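Local atomic coordinates of ofchtiv-g5 (Ostrinia furnacalis, PDB entry 6JM8), a protein that probably hydrolyses chitin, the beta-1,4-linked polymer of N-acetylglucosamine, as an insect group IV chitinase of glycoside hydrolase family 18. Residues G11-Y16 and M343-E348; Y38-I43 and L79-G84; L121-L126 and L159-A164. All coordinates share one frame; numbering follows the deposited sequence.

How the interactions relate
All three contacts join neighbouring parts of the barrel and reach one sugar, the chain B NAG of the glycan pocket, at their pocket ends. The centres of interactions 1 and 2 are about 12 Å apart; T12 OG1 lies 2.8 Å from A39 O, a probable hydrogen bond, and W345 CH2 packs 3.5 Å from F40 CZ. Interactions 2 and 3 are closer, with centres about 8 Å apart, because their strands 77-83 and 120-124 are neighbours: G84 N reaches D124 O at 2.7 Å, again a probable hydrogen bond. Interactions 1 and 3 do not touch; their nearest atoms are about 5 Å apart, and the sugar bridges them.

Interaction 1 (G11-Y16 and M343-E348); sequences GTWATY and MLWSIE. With NAG (2-acetamido-2-deoxy-beta-D-glucopyranose), chain B; NAG (2-acetamido-2-deoxy-beta-D-glucopyranose), chain C; NAG (2-acetamido-2-deoxy-beta-D-glucopyranose), chain D.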
loop_
_atom_site.group_PDB
_atom_site.type_symbol
_atom_site.label_atom_id
_atom_site.label_comp_id
_atom_site.label_asym_id
_atom_site.label_seq_id
_atom_site.Cartn_x
_atom_site.Cartn_y
_atom_site.Cartn_z
ATOM N N GLY A 11 -4.412 -1.087 8.449
ATOM C CA GLY A 11 -3.703 -0.222 9.371
ATOM C C GLY A 11 -4.311 -0.309 10.755
ATOM O O GLY A 11 -5.303 0.364 11.047
ATOM N N THR A 12 -3.712 -1.133 11.618
ATOM C CA THR A 12 -4.358 -1.518 12.869
ATOM C C THR A 12 -4.594 -0.343 13.808
ATOM O O THR A 12 -5.485 -0.420 14.661
ATOM C CB THR A 12 -3.530 -2.595 13.569
ATOM O OG1 THR A 12 -2.170 -2.160 13.688
ATOM C CG2 THR A 12 -3.570 -3.873 12.760
ATOM N N TRP A 13 -3.837 0.747 13.666
ATOM C CA TRP A 13 -4.068 1.927 14.491
ATOM C C TRP A 13 -5.443 2.542 14.264
ATOM O O TRP A 13 -5.849 3.414 15.040
ATOM C CB TRP A 13 -2.986 2.968 14.221
ATOM C CG TRP A 13 -2.791 3.239 12.766
ATOM C CD1 TRP A 13 -3.425 4.187 12.017
ATOM C CD2 TRP A 13 -1.907 2.548 11.877
ATOM N NE1 TRP A 13 -2.986 4.133 10.717
ATOM C CE2 TRP A 13 -2.054 3.134 10.604
ATOM C CE3 TRP A 13 -1.000 1.495 12.035
ATOM C CZ2 TRP A 13 -1.331 2.702 9.495
ATOM C CZ3 TRP A 13 -0.282 1.067 10.933
ATOM C CH2 TRP A 13 -0.452 1.670 9.679
ATOM N N ALA A 14 -6.168 2.103 13.232
ATOM C CA ALA A 14 -7.501 2.629 12.967
ATOM C C ALA A 14 -8.485 2.313 14.086
ATOM O O ALA A 14 -9.562 2.918 14.136
ATOM C CB ALA A 14 -8.024 2.081 11.640
ATOM N N THR A 15 -8.145 1.389 14.987
ATOM C CA THR A 15 -9.030 1.104 16.109
ATOM C C THR A 15 -9.118 2.269 17.086
ATOM O O THR A 15 -10.062 2.320 17.882
ATOM C CB THR A 15 -8.574 -0.150 16.854
ATOM O OG1 THR A 15 -9.479 -0.413 17.934
ATOM C CG2 THR A 15 -7.173 0.038 17.413
ATOM N N TYR A 16 -8.167 3.199 17.044
ATOM C CA TYR A 16 -8.191 4.356 17.928
ATOM C C TYR A 16 -9.001 5.515 17.369
ATOM O O TYR A 16 -9.208 6.505 18.079
ATOM C CB TYR A 16 -6.765 4.823 18.220
ATOM C CG TYR A 16 -5.929 3.783 18.925
ATOM C CD1 TYR A 16 -6.234 3.383 20.220
ATOM C CD2 TYR A 16 -4.840 3.197 18.296
ATOM C CE1 TYR A 16 -5.475 2.432 20.869
ATOM C CE2 TYR A 16 -4.075 2.243 18.936
ATOM C CZ TYR A 16 -4.397 1.865 20.222
ATOM O OH TYR A 16 -3.637 0.918 20.866
ATOM N N MET A 343 -3.447 -5.423 -4.518
ATOM C CA MET A 343 -3.136 -5.087 -3.138
ATOM C C MET A 343 -3.657 -3.683 -2.865
ATOM O O MET A 343 -3.483 -2.779 -3.686
ATOM C CB MET A 343 -1.627 -5.168 -2.881
ATOM C CG MET A 343 -1.081 -4.171 -1.877
ATOM S SD MET A 343 0.723 -4.142 -1.886
ATOM C CE MET A 343 1.039 -2.627 -2.786
ATOM N N LEU A 344 -4.320 -3.504 -1.731
ATOM C CA LEU A 344 -4.958 -2.236 -1.418
ATOM C C LEU A 344 -4.419 -1.676 -0.114
ATOM O O LEU A 344 -4.268 -2.399 0.877
ATOM C CB LEU A 344 -6.478 -2.385 -1.326
ATOM C CG LEU A 344 -7.001 -3.367 -0.281
ATOM C CD1 LEU A 344 -7.600 -2.620 0.899
ATOM C CD2 LEU A 344 -8.012 -4.296 -0.921
ATOM N N TRP A 345 -4.130 -0.380 -0.124
ATOM C CA TRP A 345 -3.814 0.362 1.087
ATOM C C TRP A 345 -4.835 1.480 1.239
ATOM O O TRP A 345 -4.863 2.412 0.427
ATOM C CB TRP A 345 -2.398 0.929 1.045
ATOM C CG TRP A 345 -2.078 1.588 2.319
ATOM C CD1 TRP A 345 -2.425 2.848 2.693
ATOM C CD2 TRP A 345 -1.396 1.008 3.433
ATOM N NE1 TRP A 345 -1.984 3.096 3.963
ATOM C CE2 TRP A 345 -1.347 1.984 4.442
ATOM C CE3 TRP A 345 -0.808 -0.238 3.668
ATOM C CZ2 TRP A 345 -0.736 1.757 5.670
ATOM C CZ3 TRP A 345 -0.203 -0.463 4.887
ATOM C CH2 TRP A 345 -0.171 0.531 5.875
ATOM N N SER A 346 -5.683 1.394 2.263
ATOM C CA SER A 346 -5.790 0.240 3.152
ATOM C C SER A 346 -7.275 0.059 3.449
ATOM O O SER A 346 -8.067 0.954 3.159
ATOM C CB SER A 346 -4.982 0.441 4.438
ATOM O OG SER A 346 -5.375 1.624 5.107
ATOM N N ILE A 347 -7.653 -1.080 4.036
ATOM C CA ILE A 347 -9.069 -1.440 4.091
ATOM C C ILE A 347 -9.868 -0.459 4.944
ATOM O O ILE A 347 -11.053 -0.222 4.677
ATOM C CB ILE A 347 -9.235 -2.891 4.588
ATOM C CG1 ILE A 347 -10.680 -3.357 4.393
ATOM C CG2 ILE A 347 -8.815 -3.025 6.051
ATOM C CD1 ILE A 347 -10.879 -4.845 4.588
ATOM N N GLU A 348 -9.242 0.154 5.950
ATOM C CA GLU A 348 -9.988 0.957 6.914
ATOM C C GLU A 348 -10.428 2.319 6.374
ATOM O O GLU A 348 -11.126 3.037 7.099
ATOM C CB GLU A 348 -9.163 1.141 8.191
ATOM C CG GLU A 348 -7.999 2.102 8.056
ATOM C CD GLU A 348 -6.693 1.399 7.740
ATOM O OE1 GLU A 348 -6.716 0.180 7.468
ATOM O OE2 GLU A 348 -5.639 2.069 7.766
HETATM C C1 NAG B . 3.545 2.941 2.022
HETATM C C2 NAG B . 3.466 1.993 3.264
HETATM C C3 NAG B . 2.789 2.675 4.464
HETATM C C4 NAG B . 2.002 3.904 4.050
HETATM C C5 NAG B . 1.264 3.644 2.748
HETATM C C6 NAG B . 0.408 4.830 2.382
HETATM C C7 NAG B . 3.443 -0.409 2.727
HETATM C C8 NAG B . 2.585 -1.599 2.430
HETATM N N2 NAG B . 2.795 0.740 2.944
HETATM O O3 NAG B . 3.739 3.019 5.466
HETATM O O4 NAG B . 0.992 4.156 5.016
HETATM O O5 NAG B . 2.192 3.446 1.672
HETATM O O6 NAG B . 1.205 5.826 1.759
HETATM O O7 NAG B . 4.667 -0.482 2.746
HETATM C C1 NAG C . 0.628 6.021 11.088
HETATM C C2 NAG C . 1.254 5.592 12.409
HETATM C C3 NAG C . 0.192 5.425 13.489
HETATM C C4 NAG C . -0.723 6.641 13.547
HETATM C C5 NAG C . -1.232 7.010 12.159
HETATM C C6 NAG C . -2.085 8.272 12.206
HETATM C C7 NAG C . 3.164 4.149 12.809
HETATM C C8 NAG C . 3.669 2.737 12.779
HETATM N N2 NAG C . 1.981 4.350 12.232
HETATM O O3 NAG C . 0.828 5.245 14.760
HETATM O O4 NAG C . -1.835 6.362 14.404
HETATM O O5 NAG C . -0.123 7.217 11.286
HETATM O O6 NAG C . -2.648 8.516 10.912
HETATM O O7 NAG C . 3.795 5.053 13.329
HETATM C C1 NAG D . 1.449 4.951 6.101
HETATM C C2 NAG D . 0.231 5.718 6.614
HETATM C C3 NAG D . 0.571 6.487 7.907
HETATM C C4 NAG D . 1.241 5.549 8.901
HETATM C C5 NAG D . 2.447 4.916 8.232
HETATM C C6 NAG D . 3.212 3.982 9.132
HETATM C C7 NAG D . -1.467 6.576 5.059
HETATM C C8 NAG D . -2.390 5.549 5.632
HETATM N N2 NAG D . -0.234 6.623 5.575
HETATM O O3 NAG D . -0.603 7.073 8.464
HETATM O O4 NAG D . 1.658 6.181 10.097
HETATM O O5 NAG D . 1.981 4.139 7.134
HETATM O O6 NAG D . 4.379 3.561 8.459
HETATM O O7 NAG D . -1.827 7.351 4.181
#
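The glycan-binding cleft of this family 18 chitinase is floored here by two indoles, W13 and W345, which meet rim to rim. W13 CH2 and W345 CH2 are 4.0 Å apart, each near the plane of the other ring, although the two side chains run at about a right angle. This edge contact leaves one face of each indole turned to a sugar. W345 carries the chain B NAG, whose C5 stands 3.4 Å above the indole plane, with C6 over the same face; S346 CB backs the other side. W13 takes the chain C NAG in the same way, its CD1 3.6 Å from the sugar's C5, with G11 CA behind. The intervening chain D NAG puts its acetamide methyl, C8, at the edge of W345, in the ring plane. A cis peptide joins W345 to S346, as in related chitinases, where this tryptophan lies under the -1 sugar.

Behind the indoles, E348 ties the two chain segments together. Its side chain bends at chi2 (-95°), which turns the carboxylate back to G11. OE1 of E348 accepts G11 N at 2.8 Å from the syn side but tilted out of the carboxylate plane, with an N-H...O angle of 145°, while S346 OG donates to E348 OE2 at 2.7 Å, coming from above that plane (65° out of it). Both carboxylate oxygens are therefore engaged in this buried setting. A side chain on G11 would run into E348 OE2, and A14 CB rests on E348 CG at 3.6 Å.

Strand 341-345 lies between strands 5-11 and 243-256, bonded through its backbone to V7 on one and to M245 and V247 on the other; Y9 and Y193 pack against W345, and F23 and R17 against E348.

Interaction 2 (Y38-I43 and L79-G84); sequences YAFIGI and LVAVGG. With NAG (2-acetamido-2-deoxy-beta-D-glucopyranose), chain B.
F40, with G83 ending strand 77-83 and G84 just after it, forms the pocket end of a parallel strand pair. Having CG anti to its carbonyl carbon (chi1 -71°), F40 lays its ring over the G83-G84 backbone: G84 CA sits over one face in a CH-pi contact, 3.8 Å from the centroid of the F40 ring and 18° off the normal, and G83 O lies over the rim of that face, 3.4 Å from F40 CG. A39 CB covers the opposite face over its centre, while A81 O lies at the ring edge. A side chain on G84 would strike F40 CE2.

A cis peptide joins A39 to F40, and the register slips with it: Y38 pairs with V80 but I41 with V82. A81 N donates to Y38 O at 2.9 Å, and A81 O receives I41 N at 2.8 Å, so A39 and F40 both lie opposite A81 in a beta bulge.

On the sheet face bearing Y38, V80 and V82, I41 splits its branches. Its CG1, between the backbone N and carbonyl carbon (chi1 61°), lies 3.7 Å from V82 CB, and the methyl I41 CG2 3.6 Å from V80 CG2. M112 and F105 of helix 99-115 cover this layer. The Y38 ring turns away, its OH bonded to D57 and N62.

Chemistry thus divides by face: aliphatic packing joins strands to outer helices, whereas toward the chain B NAG, whose O3 is 3.8 Å from F40 CE2, the ring is packed between A39 CB and the G83-G84 backbone, which probably leaves it little freedom to rotate.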
loop_
_atom_site.group_PDB
_atom_site.type_symbol
_atom_site.label_atom_id
_atom_site.label_comp_id
_atom_site.label_asym_id
_atom_site.label_seq_id
_atom_site.Cartn_x
_atom_site.Cartn_y
_atom_site.Cartn_z
ATOM N N TYR A 38 -1.620 -7.638 8.558
ATOM C CA TYR A 38 -1.611 -6.868 9.799
ATOM C C TYR A 38 -0.417 -5.918 9.773
ATOM O O TYR A 38 0.733 -6.356 9.880
ATOM C CB TYR A 38 -1.539 -7.822 10.991
ATOM C CG TYR A 38 -1.809 -7.223 12.356
ATOM C CD1 TYR A 38 -0.869 -6.415 12.986
ATOM C CD2 TYR A 38 -2.990 -7.504 13.033
ATOM C CE1 TYR A 38 -1.110 -5.883 14.239
ATOM C CE2 TYR A 38 -3.237 -6.982 14.287
ATOM C CZ TYR A 38 -2.294 -6.172 14.885
ATOM O OH TYR A 38 -2.536 -5.642 16.131
ATOM N N ALA A 39 -0.684 -4.622 9.638
ATOM C CA ALA A 39 0.353 -3.597 9.595
ATOM C C ALA A 39 0.287 -2.754 10.861
ATOM O O ALA A 39 -0.800 -2.316 11.253
ATOM C CB ALA A 39 0.178 -2.706 8.363
ATOM N N PHE A 40 1.432 -2.530 11.514
ATOM C CA PHE A 40 2.738 -3.124 11.208
ATOM C C PHE A 40 3.357 -3.680 12.490
ATOM O O PHE A 40 3.010 -3.242 13.585
ATOM C CB PHE A 40 3.724 -2.091 10.646
ATOM C CG PHE A 40 3.428 -1.613 9.257
ATOM C CD1 PHE A 40 3.704 -2.406 8.155
ATOM C CD2 PHE A 40 2.948 -0.330 9.052
ATOM C CE1 PHE A 40 3.459 -1.942 6.878
ATOM C CE2 PHE A 40 2.703 0.136 7.783
ATOM C CZ PHE A 40 2.959 -0.668 6.693
ATOM N N ILE A 41 4.294 -4.612 12.358
ATOM C CA ILE A 41 5.268 -4.871 13.401
ATOM C C ILE A 41 6.584 -4.223 12.990
ATOM O O ILE A 41 6.755 -3.771 11.860
ATOM C CB ILE A 41 5.449 -6.383 13.687
ATOM C CG1 ILE A 41 5.946 -7.119 12.443
ATOM C CG2 ILE A 41 4.162 -6.991 14.228
ATOM C CD1 ILE A 41 6.508 -8.497 12.735
ATOM N N GLY A 42 7.530 -4.168 13.922
ATOM C CA GLY A 42 8.813 -3.560 13.634
ATOM C C GLY A 42 9.985 -4.352 14.175
ATOM O O GLY A 42 9.820 -5.489 14.627
ATOM N N ILE A 43 11.181 -3.765 14.117
ATOM C CA ILE A 43 12.388 -4.385 14.643
ATOM C C ILE A 43 13.178 -3.341 15.419
ATOM O O ILE A 43 12.966 -2.135 15.280
ATOM C CB ILE A 43 13.286 -4.991 13.540
ATOM C CG1 ILE A 43 13.985 -3.879 12.756
ATOM C CG2 ILE A 43 12.487 -5.894 12.617
ATOM C CD1 ILE A 43 14.910 -4.386 11.675
ATOM N N LEU A 79 -1.435 -12.447 7.026
ATOM C CA LEU A 79 -0.012 -12.184 7.151
ATOM C C LEU A 79 0.215 -11.027 8.113
ATOM O O LEU A 79 -0.679 -10.218 8.379
ATOM C CB LEU A 79 0.619 -11.858 5.790
ATOM C CG LEU A 79 0.622 -12.909 4.674
ATOM C CD1 LEU A 79 -0.747 -13.056 4.030
ATOM C CD2 LEU A 79 1.667 -12.562 3.620
ATOM N N VAL A 80 1.428 -10.969 8.652
ATOM C CA VAL A 80 1.887 -9.831 9.436
ATOM C C VAL A 80 2.942 -9.099 8.618
ATOM O O VAL A 80 3.767 -9.724 7.942
ATOM C CB VAL A 80 2.428 -10.258 10.819
ATOM C CG1 VAL A 80 3.729 -11.045 10.695
ATOM C CG2 VAL A 80 2.606 -9.042 11.718
ATOM N N ALA A 81 2.890 -7.772 8.648
ATOM C CA ALA A 81 3.786 -6.934 7.865
ATOM C C ALA A 81 4.779 -6.250 8.791
ATOM O O ALA A 81 4.382 -5.615 9.773
ATOM C CB ALA A 81 3.009 -5.891 7.060
ATOM N N VAL A 82 6.066 -6.381 8.476
ATOM C CA VAL A 82 7.137 -5.753 9.239
ATOM C C VAL A 82 7.676 -4.580 8.434
ATOM O O VAL A 82 7.906 -4.698 7.223
ATOM C CB VAL A 82 8.252 -6.756 9.588
ATOM C CG1 VAL A 82 8.849 -7.381 8.331
ATOM C CG2 VAL A 82 9.332 -6.080 10.422
ATOM N N GLY A 83 7.859 -3.445 9.099
ATOM C CA GLY A 83 8.389 -2.277 8.431
ATOM C C GLY A 83 7.376 -1.174 8.223
ATOM O O GLY A 83 6.678 -0.767 9.156
ATOM N N GLY A 84 7.282 -0.687 6.994
ATOM C CA GLY A 84 6.448 0.459 6.708
ATOM C C GLY A 84 7.230 1.750 6.789
ATOM O O GLY A 84 8.416 1.792 7.130
HETATM C C1 NAG B . 3.545 2.941 2.022
HETATM C C2 NAG B . 3.466 1.993 3.264
HETATM C C3 NAG B . 2.789 2.675 4.464
HETATM C C4 NAG B . 2.002 3.904 4.050
HETATM C C5 NAG B . 1.264 3.644 2.748
HETATM C C6 NAG B . 0.408 4.830 2.382
HETATM C C7 NAG B . 3.443 -0.409 2.727
HETATM C C8 NAG B . 2.585 -1.599 2.430
HETATM N N2 NAG B . 2.795 0.740 2.944
HETATM O O3 NAG B . 3.739 3.019 5.466
HETATM O O4 NAG B . 0.992 4.156 5.016
HETATM O O5 NAG B . 2.192 3.446 1.672
HETATM O O6 NAG B . 1.205 5.826 1.759
HETATM O O7 NAG B . 4.667 -0.482 2.746
#

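Interaction 3 (L121-L126 and L159-A164); sequences LDVDWL and LLLTVA. With NAG (2-acetamido-2-deoxy-beta-D-glucopyranose), chain B.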
loop_
_atom_site.group_PDB
_atom_site.type_symbol
_atom_site.label_atom_id
_atom_site.label_comp_id
_atom_site.label_asym_id
_atom_site.label_seq_id
_atom_site.Cartn_x
_atom_site.Cartn_y
_atom_site.Cartn_z
ATOM N N LEU A 121 4.696 -13.697 6.378
ATOM C CA LEU A 121 5.331 -12.420 6.662
ATOM C C LEU A 121 5.388 -11.579 5.396
ATOM O O LEU A 121 5.800 -12.067 4.337
ATOM C CB LEU A 121 6.746 -12.624 7.217
ATOM C CG LEU A 121 7.561 -11.372 7.537
ATOM C CD1 LEU A 121 6.961 -10.633 8.722
ATOM C CD2 LEU A 121 9.017 -11.735 7.806
ATOM N N ASP A 122 4.974 -10.323 5.511
ATOM C CA ASP A 122 5.113 -9.338 4.447
ATOM C C ASP A 122 6.221 -8.369 4.846
ATOM O O ASP A 122 6.101 -7.670 5.858
ATOM C CB ASP A 122 3.792 -8.603 4.221
ATOM C CG ASP A 122 3.841 -7.648 3.047
ATOM O OD1 ASP A 122 4.081 -8.104 1.910
ATOM O OD2 ASP A 122 3.625 -6.437 3.268
ATOM N N VAL A 123 7.303 -8.346 4.073
ATOM C CA VAL A 123 8.463 -7.516 4.382
ATOM C C VAL A 123 8.289 -6.177 3.679
ATOM O O VAL A 123 8.315 -6.105 2.448
ATOM C CB VAL A 123 9.774 -8.191 3.967
ATOM C CG1 VAL A 123 10.951 -7.284 4.286
ATOM C CG2 VAL A 123 9.921 -9.534 4.655
ATOM N N ASP A 124 8.105 -5.112 4.460
ATOM C CA ASP A 124 7.879 -3.792 3.885
ATOM C C ASP A 124 8.986 -2.836 4.303
ATOM O O ASP A 124 8.736 -1.821 4.954
ATOM C CB ASP A 124 6.514 -3.234 4.298
ATOM C CG ASP A 124 5.382 -4.091 3.813
ATOM O OD1 ASP A 124 5.669 -5.078 3.122
ATOM O OD2 ASP A 124 4.208 -3.792 4.120
ATOM N N TRP A 125 10.213 -3.113 3.880
ATOM C CA TRP A 125 11.357 -2.312 4.173
ATOM C C TRP A 125 11.359 -1.176 3.192
ATOM O O TRP A 125 11.526 -1.409 2.078
ATOM C CB TRP A 125 12.618 -3.141 4.057
ATOM C CG TRP A 125 13.888 -2.423 4.108
ATOM C CD1 TRP A 125 14.078 -1.107 4.309
ATOM C CD2 TRP A 125 15.189 -2.982 3.888
ATOM N NE1 TRP A 125 15.405 -0.795 4.254
ATOM C CE2 TRP A 125 16.112 -1.927 3.989
ATOM C CE3 TRP A 125 15.659 -4.254 3.630
ATOM C CZ2 TRP A 125 17.463 -2.115 3.855
ATOM C CZ3 TRP A 125 16.987 -4.427 3.474
ATOM C CH2 TRP A 125 17.878 -3.362 3.600
ATOM N N LEU A 126 11.169 0.042 3.673
ATOM C CA LEU A 126 11.127 1.231 2.832
ATOM C C LEU A 126 12.283 2.196 3.042
ATOM O O LEU A 126 12.140 3.035 3.869
ATOM C CB LEU A 126 9.806 1.987 3.041
ATOM C CG LEU A 126 8.510 1.422 2.510
ATOM C CD1 LEU A 126 8.495 -0.031 2.450
ATOM C CD2 LEU A 126 7.199 2.024 2.959
ATOM N N LEU A 159 4.960 -21.389 5.349
ATOM C CA LEU A 159 4.542 -20.007 5.516
ATOM C C LEU A 159 4.772 -19.205 4.241
ATOM O O LEU A 159 5.659 -19.511 3.439
ATOM C CB LEU A 159 5.303 -19.357 6.670
ATOM C CG LEU A 159 5.047 -19.946 8.056
ATOM C CD1 LEU A 159 6.102 -19.465 9.017
ATOM C CD2 LEU A 159 3.670 -19.557 8.554
ATOM N N LEU A 160 3.964 -18.163 4.070
ATOM C CA LEU A 160 4.098 -17.278 2.925
ATOM C C LEU A 160 5.134 -16.195 3.199
ATOM O O LEU A 160 5.273 -15.703 4.322
ATOM C CB LEU A 160 2.757 -16.626 2.582
ATOM C CG LEU A 160 1.583 -17.506 2.154
ATOM C CD1 LEU A 160 0.317 -16.668 2.069
ATOM C CD2 LEU A 160 1.874 -18.183 0.822
ATOM N N LEU A 161 5.863 -15.819 2.152
ATOM C CA LEU A 161 6.799 -14.703 2.208
ATOM C C LEU A 161 6.483 -13.758 1.060
ATOM O O LEU A 161 6.553 -14.153 -0.109
ATOM C CB LEU A 161 8.251 -15.178 2.130
ATOM C CG LEU A 161 9.286 -14.060 2.004
ATOM C CD1 LEU A 161 9.374 -13.266 3.299
ATOM C CD2 LEU A 161 10.647 -14.621 1.621
ATOM N N THR A 162 6.122 -12.521 1.395
ATOM C CA THR A 162 5.765 -11.505 0.417
ATOM C C THR A 162 6.499 -10.212 0.747
ATOM O O THR A 162 7.021 -10.035 1.850
ATOM C CB THR A 162 4.249 -11.257 0.387
ATOM O OG1 THR A 162 3.856 -10.548 1.569
ATOM C CG2 THR A 162 3.491 -12.577 0.328
ATOM N N VAL A 163 6.546 -9.307 -0.229
ATOM C CA VAL A 163 7.195 -8.013 -0.059
ATOM C C VAL A 163 6.313 -6.926 -0.651
ATOM O O VAL A 163 5.524 -7.166 -1.571
ATOM C CB VAL A 163 8.600 -7.964 -0.707
ATOM C CG1 VAL A 163 9.523 -9.001 -0.083
ATOM C CG2 VAL A 163 8.503 -8.156 -2.219
ATOM N N ALA A 164 6.446 -5.723 -0.102
ATOM C CA ALA A 164 5.900 -4.511 -0.693
ATOM C C ALA A 164 7.066 -3.637 -1.130
ATOM O O ALA A 164 8.005 -3.421 -0.357
ATOM C CB ALA A 164 5.004 -3.761 0.293
HETATM C C1 NAG B . 3.545 2.941 2.022
HETATM C C2 NAG B . 3.466 1.993 3.264
HETATM C C3 NAG B . 2.789 2.675 4.464
HETATM C C4 NAG B . 2.002 3.904 4.050
HETATM C C5 NAG B . 1.264 3.644 2.748
HETATM C C6 NAG B . 0.408 4.830 2.382
HETATM C C7 NAG B . 3.443 -0.409 2.727
HETATM C C8 NAG B . 2.585 -1.599 2.430
HETATM N N2 NAG B . 2.795 0.740 2.944
HETATM O O3 NAG B . 3.739 3.019 5.466
HETATM O O4 NAG B . 0.992 4.156 5.016
HETATM O O5 NAG B . 2.192 3.446 1.672
HETATM O O6 NAG B . 1.205 5.826 1.759
HETATM O O7 NAG B . 4.667 -0.482 2.746
HETATM O O HOH W 1 2.489 -7.294 -0.454
HETATM O O HOH W 2 10.417 -4.743 1.554
HETATM O O HOH W 3 10.795 -2.562 -0.230
#
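D122 OD1 is gripped by two donors: T162 OG1 across the strands at 2.5 Å, a very short distance, and a water at 3.0 Å that also donates to V163 O. With D122 CG anti to its backbone N (chi1 -175°), the carboxylate swings over to T162, the two side chains crossing at about a right angle.

Around this link the parallel strands are sewn by regular backbone bonds, among them V123 N to T162 O and A164 N to V123 O, the latter the longest of the set at 3.2 Å. On the opposite face V123 CG2 packs 4.0 Å from L161 CD1.

D122 and D124 belong to the DXXDXDXE signature of family 18, whose last position, the catalytic glutamate in relatives, is occupied here by L126. D124 OD1 rests on A164 CB at 3.2 Å, and D124 OD2 lies 3.2 Å from C8 of the chain B NAG. D122 OD2 is 2.5 Å from D124 OD1. With an alanine in place of D124, the acetamide methyl and A164 CB would probably lose their shared neighbour, and D122 OD2 the carboxylate beside it. L126 CD2 approaches O7 of that sugar at 3.6 Å.

This pair of aspartates, with D124 beside the acetamido group, is consistent with substrate-assisted catalysis as in related chitinases, while L126 supplies only a hydrocarbon where, in those relatives, a glutamate protonates the leaving group.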